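Local atomic coordinates of nicotinate phosphoribosyltransferase (Saccharomyces cerevisiae, PDB entry 1VLP), a protein that catalyses the first step of NAD biosynthesis from nicotinic acid, the ATP-dependent transfer of a phosphoribosyl group from phosphoribosyl diphosphate to nicotinate. Residues E67-L72 with I145-L150; K275-A280 with S299-G304. All blocks are in the same frame, centred on the assembly; numbering follows the deposited sequence.

Interaction 1: residues E67-L72 with I145-L150; sequences EQFSYL and IPLLSL
Methyl CD2 of Leu147 sits over one face of the Phe69 ring, 3.8 Å from the centroid and 27° off the ring normal, a CH-pi contact displaced toward the CD1-CE1 side. The two side chains cross at about a right angle, and only the CD2 branch of Leu147 meets the ring. At the ring edge, in its plane, comes Leu150 CD1, 3.9 Å from Phe69 CD1. Phe69 swings its ring beside its own backbone N (chi1 -67°), which carries the ring toward the other helix although its CB does not head there. Leu72 extends the apolar patch: its CD1 packs 3.8 Å from Leu147 CD2, and its CD2 lies more loosely against Pro146 CB. At the other end the bent chain of Gln68 passes across Leu150, with CB 3.8 Å from Leu150 CD2. The two short helical segments run roughly antiparallel, at 155°, their axes 10.7 Å apart at closest approach. They pack against the antiparallel sheet that includes strands 126-134 and 388-395: Ile131 touches Phe69, and Val133 and Ile390 touch Leu147. A leucine in place of Phe69 would probably deprive the Leu147 methyl of its aromatic face and open a gap beside Leu150. The amide of Gln68 is satisfied by the backbone of Glu15 and Val17; between the helices cohesion therefore rests on dispersion and shape, with the polar bonding directed toward the N-terminal segment.

Interaction 2: residues K275-A280 with S299-G304; sequences KNAGLA and SDAYVG
The Tyr302 ring is held between two alanine methyls, one on each face. Ala277 CB stands almost squarely over the centre, 3.8 Å from the Tyr302 centroid and only 10° off the normal; on the opposite face Ala280 CB is set toward the rim, nearest Tyr302 CD1 at 3.7 Å. The chain between these alanines runs around the ring edge, where Gly278 O lies near the ring plane. With CG beside its backbone N (chi1 -70°), Tyr302 places its ring between the two alanines, while Met265, Trp268 and Ile269 of helix 260-272 also touch it. Beside this stack Ala277 CB makes a looser touch with Ala301 CB, at 4.3 Å. The backbone fastens the tight side: Val303 N donates to Gly278 O at 2.9 Å, and Ala280 N donates to Gly304 O at 2.8 Å along a nearly straight N-H path (173°). Both donors stand tilted from the plane of the carbonyl they approach. Here strand 279-281, outermost in the parallel sheet of the region related to TIM barrels, lies beside strand 304-307, and Ala280 also bonds to the backbone of Arg306. Leu279 packs CD2 against the backbone of Gly304, 3.6 Å from Gly304 C, and its side chain lies close to Thr241 and Arg306, which probably bind nicotinate. Farther out the fit slackens. Exposed Val303 reaches Leu279 with one methyl, CG2. Where 275-278 draws away from the end of helix 298-301, a water fills in: it donates to Lys275 O and, at 2.7 Å, to Ala301 O, and accepts from Gly278 N. Lys275, exposed, points its CB away from 299-304.

Interactions 1 and 2 share no secondary-structure element and lie on opposite sides of the chain's centre, their own centres about 33 Å apart. Residues 67-72 and 145-150 belong to the N-terminal domain, and every residue that touches there is buried; helix meets helix through side chains alone. Interaction 2, in the part related to TIM barrels, is partly buried, with Val303 exposed, and sits at the margin of a parallel sheet, where backbone bonds and a bridging water share the work. Aromatic faces meet methyl groups in both, a leucine methyl on one face in interaction 1 and alanines on two in interaction 2.

Interaction 1: residues E67-L72 with I145-L150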
loop_
_atom_site.group_PDB
_atom_site.type_symbol
_atom_site.label_atom_id
_atom_site.label_comp_id
_atom_site.label_asym_id
_atom_site.label_seq_id
_atom_site.Cartn_x
_atom_site.Cartn_y
_atom_site.Cartn_z
ATOM N N GLU A 67 8.485 -8.135 -20.957
ATOM C CA GLU A 67 9.910 -7.937 -20.710
ATOM C C GLU A 67 10.223 -7.466 -19.283
ATOM O O GLU A 67 11.058 -8.045 -18.587
ATOM C CB GLU A 67 10.493 -7.021 -21.784
ATOM C CG GLU A 67 11.985 -6.862 -21.717
ATOM C CD GLU A 67 12.504 -6.280 -23.017
ATOM O OE1 GLU A 67 12.326 -5.068 -23.226
ATOM O OE2 GLU A 67 13.062 -7.030 -23.847
ATOM N N GLN A 68 9.544 -6.415 -18.844
ATOM C CA GLN A 68 9.730 -5.815 -17.536
ATOM C C GLN A 68 9.433 -6.798 -16.382
ATOM O O GLN A 68 10.154 -6.859 -15.391
ATOM C CB GLN A 68 8.928 -4.508 -17.428
ATOM C CG GLN A 68 9.427 -3.398 -18.325
ATOM C CD GLN A 68 10.753 -2.808 -17.922
ATOM O OE1 GLN A 68 11.044 -2.689 -16.750
ATOM N NE2 GLN A 68 11.541 -2.410 -18.896
ATOM N N PHE A 69 8.380 -7.598 -16.545
ATOM C CA PHE A 69 8.069 -8.593 -15.551
ATOM C C PHE A 69 9.210 -9.590 -15.455
ATOM O O PHE A 69 9.564 -10.013 -14.350
ATOM C CB PHE A 69 6.775 -9.344 -15.860
ATOM C CG PHE A 69 5.499 -8.517 -15.777
ATOM C CD1 PHE A 69 5.458 -7.204 -15.286
ATOM C CD2 PHE A 69 4.309 -9.072 -16.229
ATOM C CE1 PHE A 69 4.256 -6.501 -15.196
ATOM C CE2 PHE A 69 3.116 -8.365 -16.168
ATOM C CZ PHE A 69 3.094 -7.073 -15.670
ATOM N N SER A 70 9.766 -10.003 -16.598
ATOM C CA SER A 70 10.847 -10.988 -16.549
ATOM C C SER A 70 12.061 -10.456 -15.776
ATOM O O SER A 70 12.760 -11.196 -15.090
ATOM C CB SER A 70 11.237 -11.448 -17.950
ATOM O OG SER A 70 11.977 -10.458 -18.664
ATOM N N TYR A 71 12.341 -9.150 -15.925
ATOM C CA TYR A 71 13.472 -8.526 -15.262
ATOM C C TYR A 71 13.387 -8.585 -13.741
ATOM O O TYR A 71 14.387 -8.537 -13.033
ATOM C CB TYR A 71 13.562 -7.061 -15.663
ATOM C CG TYR A 71 13.889 -6.767 -17.109
ATOM C CD1 TYR A 71 14.527 -7.719 -17.967
ATOM C CD2 TYR A 71 13.629 -5.513 -17.614
ATOM C CE1 TYR A 71 14.873 -7.393 -19.288
ATOM C CE2 TYR A 71 13.954 -5.191 -18.933
ATOM C CZ TYR A 71 14.582 -6.105 -19.757
ATOM O OH TYR A 71 14.872 -5.758 -21.053
ATOM N N LEU A 72 12.189 -8.695 -13.220
ATOM C CA LEU A 72 12.043 -8.868 -11.758
ATOM C C LEU A 72 12.799 -10.083 -11.262
ATOM O O LEU A 72 13.266 -10.122 -10.125
ATOM C CB LEU A 72 10.566 -9.005 -11.383
ATOM C CG LEU A 72 9.712 -7.795 -11.743
ATOM C CD1 LEU A 72 8.254 -8.060 -11.368
ATOM C CD2 LEU A 72 10.202 -6.455 -11.106
ATOM N N ILE A 145 3.290 -4.415 -5.651
ATOM C CA ILE A 145 3.668 -3.024 -5.908
ATOM C C ILE A 145 4.402 -2.842 -7.208
ATOM O O ILE A 145 3.955 -2.031 -8.028
ATOM C CB ILE A 145 4.518 -2.452 -4.764
ATOM C CG1 ILE A 145 3.790 -2.735 -3.471
ATOM C CG2 ILE A 145 4.796 -0.937 -4.924
ATOM C CD1 ILE A 145 2.640 -2.154 -3.294
ATOM N N PRO A 146 5.526 -3.556 -7.413
ATOM C CA PRO A 146 6.223 -3.362 -8.695
ATOM C C PRO A 146 5.341 -3.692 -9.893
ATOM O O PRO A 146 5.431 -3.037 -10.914
ATOM C CB PRO A 146 7.471 -4.252 -8.588
ATOM C CG PRO A 146 7.192 -5.187 -7.434
ATOM C CD PRO A 146 6.242 -4.501 -6.527
ATOM N N LEU A 147 4.484 -4.711 -9.817
ATOM C CA LEU A 147 3.631 -4.999 -10.975
ATOM C C LEU A 147 2.694 -3.829 -11.264
ATOM O O LEU A 147 2.526 -3.429 -12.408
ATOM C CB LEU A 147 2.824 -6.269 -10.752
ATOM C CG LEU A 147 3.640 -7.546 -10.755
ATOM C CD1 LEU A 147 2.718 -8.740 -10.668
ATOM C CD2 LEU A 147 4.569 -7.682 -11.961
ATOM N N LEU A 148 1.990 -3.333 -10.237
ATOM C CA LEU A 148 1.149 -2.134 -10.396
ATOM C C LEU A 148 1.900 -0.942 -10.952
ATOM O O LEU A 148 1.407 -0.300 -11.897
ATOM C CB LEU A 148 0.463 -1.795 -9.101
ATOM C CG LEU A 148 -0.630 -2.763 -8.667
ATOM C CD1 LEU A 148 -1.037 -2.399 -7.217
ATOM C CD2 LEU A 148 -1.798 -2.750 -9.655
ATOM N N SER A 149 3.080 -0.678 -10.377
ATOM C CA SER A 149 3.967 0.452 -10.816
ATOM C C SER A 149 4.344 0.287 -12.280
ATOM O O SER A 149 4.301 1.246 -13.076
ATOM C CB SER A 149 5.236 0.558 -9.969
ATOM O OG SER A 149 4.933 0.823 -8.592
ATOM N N LEU A 150 4.619 -0.957 -12.681
ATOM C CA LEU A 150 4.943 -1.217 -14.076
ATOM C C LEU A 150 3.769 -1.063 -15.057
ATOM O O LEU A 150 3.935 -0.512 -16.178
ATOM C CB LEU A 150 5.553 -2.607 -14.236
ATOM C CG LEU A 150 7.051 -2.716 -13.855
ATOM C CD1 LEU A 150 7.428 -4.226 -13.750
ATOM C CD2 LEU A 150 7.985 -1.928 -14.770
#

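Interaction 2: residues K275-A280 with S299-G304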
loop_
_atom_site.group_PDB
_atom_site.type_symbol
_atom_site.label_atom_id
_atom_site.label_comp_id
_atom_site.label_asym_id
_atom_site.label_seq_id
_atom_site.Cartn_x
_atom_site.Cartn_y
_atom_site.Cartn_z
ATOM N N LYS A 275 6.472 -3.311 21.027
ATOM C CA LYS A 275 6.755 -1.904 20.790
ATOM C C LYS A 275 6.770 -1.502 19.317
ATOM O O LYS A 275 6.589 -0.307 19.007
ATOM C CB LYS A 275 8.001 -1.452 21.530
ATOM C CG LYS A 275 9.318 -1.778 20.949
ATOM C CD LYS A 275 10.416 -1.189 21.864
ATOM C CE LYS A 275 11.816 -1.387 21.316
ATOM N NZ LYS A 275 12.233 -2.825 21.308
ATOM N N ASN A 276 6.963 -2.480 18.410
ATOM C CA ASN A 276 7.027 -2.229 16.978
ATOM C C ASN A 276 5.748 -2.575 16.229
ATOM O O ASN A 276 5.734 -2.591 14.998
ATOM C CB ASN A 276 8.234 -2.981 16.405
ATOM C CG ASN A 276 9.515 -2.648 17.137
ATOM O OD1 ASN A 276 9.862 -1.483 17.205
ATOM N ND2 ASN A 276 10.202 -3.663 17.740
ATOM N N ALA A 277 4.650 -2.740 16.968
ATOM C CA ALA A 277 3.368 -3.175 16.417
ATOM C C ALA A 277 2.853 -2.172 15.347
ATOM O O ALA A 277 2.343 -2.587 14.351
ATOM C CB ALA A 277 2.365 -3.336 17.495
ATOM N N GLY A 278 3.079 -0.889 15.565
ATOM C CA GLY A 278 2.720 0.170 14.640
ATOM C C GLY A 278 1.272 0.597 14.767
ATOM O O GLY A 278 0.726 0.712 15.852
ATOM N N LEU A 279 0.666 0.872 13.631
ATOM C CA LEU A 279 -0.723 1.238 13.569
ATOM C C LEU A 279 -1.600 0.050 13.205
ATOM O O LEU A 279 -1.306 -0.722 12.278
ATOM C CB LEU A 279 -0.938 2.367 12.556
ATOM C CG LEU A 279 -0.164 3.645 12.791
ATOM C CD1 LEU A 279 -0.176 4.398 11.483
ATOM C CD2 LEU A 279 -0.766 4.461 13.903
ATOM N N ALA A 280 -2.717 -0.079 13.904
ATOM C CA ALA A 280 -3.627 -1.165 13.636
ATOM C C ALA A 280 -4.574 -0.810 12.480
ATOM O O ALA A 280 -5.121 0.250 12.430
ATOM C CB ALA A 280 -4.420 -1.526 14.878
ATOM N N SER A 299 -4.063 -2.741 22.751
ATOM C CA SER A 299 -4.352 -1.313 22.622
ATOM C C SER A 299 -3.245 -0.437 23.176
ATOM O O SER A 299 -3.169 0.728 22.861
ATOM C CB SER A 299 -5.697 -0.933 23.288
ATOM O OG SER A 299 -5.815 -1.463 24.576
ATOM N N ASP A 300 -2.413 -0.994 24.061
ATOM C CA ASP A 300 -1.208 -0.313 24.520
ATOM C C ASP A 300 -0.006 -0.430 23.553
ATOM O O ASP A 300 0.732 0.552 23.378
ATOM C CB ASP A 300 -0.873 -0.799 25.921
ATOM C CG ASP A 300 -1.950 -0.432 26.913
ATOM O OD1 ASP A 300 -2.530 0.688 26.787
ATOM O OD2 ASP A 300 -2.221 -1.275 27.784
ATOM N N ALA A 301 0.127 -1.583 22.885
ATOM C CA ALA A 301 1.245 -1.842 21.979
ATOM C C ALA A 301 1.186 -1.029 20.676
ATOM O O ALA A 301 2.147 -0.327 20.284
ATOM C CB ALA A 301 1.313 -3.349 21.649
ATOM N N TYR A 302 0.060 -1.148 19.982
ATOM C CA TYR A 302 -0.199 -0.297 18.808
ATOM C C TYR A 302 -0.253 1.140 19.221
ATOM O O TYR A 302 -0.828 1.463 20.221
ATOM C CB TYR A 302 -1.518 -0.683 18.132
ATOM C CG TYR A 302 -1.433 -2.019 17.435
ATOM C CD1 TYR A 302 -0.988 -2.117 16.125
ATOM C CD2 TYR A 302 -1.778 -3.179 18.095
ATOM C CE1 TYR A 302 -0.864 -3.345 15.508
ATOM C CE2 TYR A 302 -1.692 -4.417 17.457
ATOM C CZ TYR A 302 -1.232 -4.483 16.171
ATOM O OH TYR A 302 -1.120 -5.693 15.521
ATOM N N VAL A 303 0.291 2.013 18.396
ATOM C CA VAL A 303 0.353 3.420 18.741
ATOM C C VAL A 303 -0.820 4.194 18.188
ATOM O O VAL A 303 -0.926 5.403 18.419
ATOM C CB VAL A 303 1.654 4.075 18.236
ATOM C CG1 VAL A 303 2.878 3.467 18.983
ATOM C CG2 VAL A 303 1.766 3.977 16.742
ATOM N N GLY A 304 -1.685 3.477 17.497
ATOM C CA GLY A 304 -2.860 4.027 16.903
ATOM C C GLY A 304 -3.438 3.099 15.862
ATOM O O GLY A 304 -3.160 1.882 15.830
HETATM O O HOH W 1 3.799 0.160 18.160
#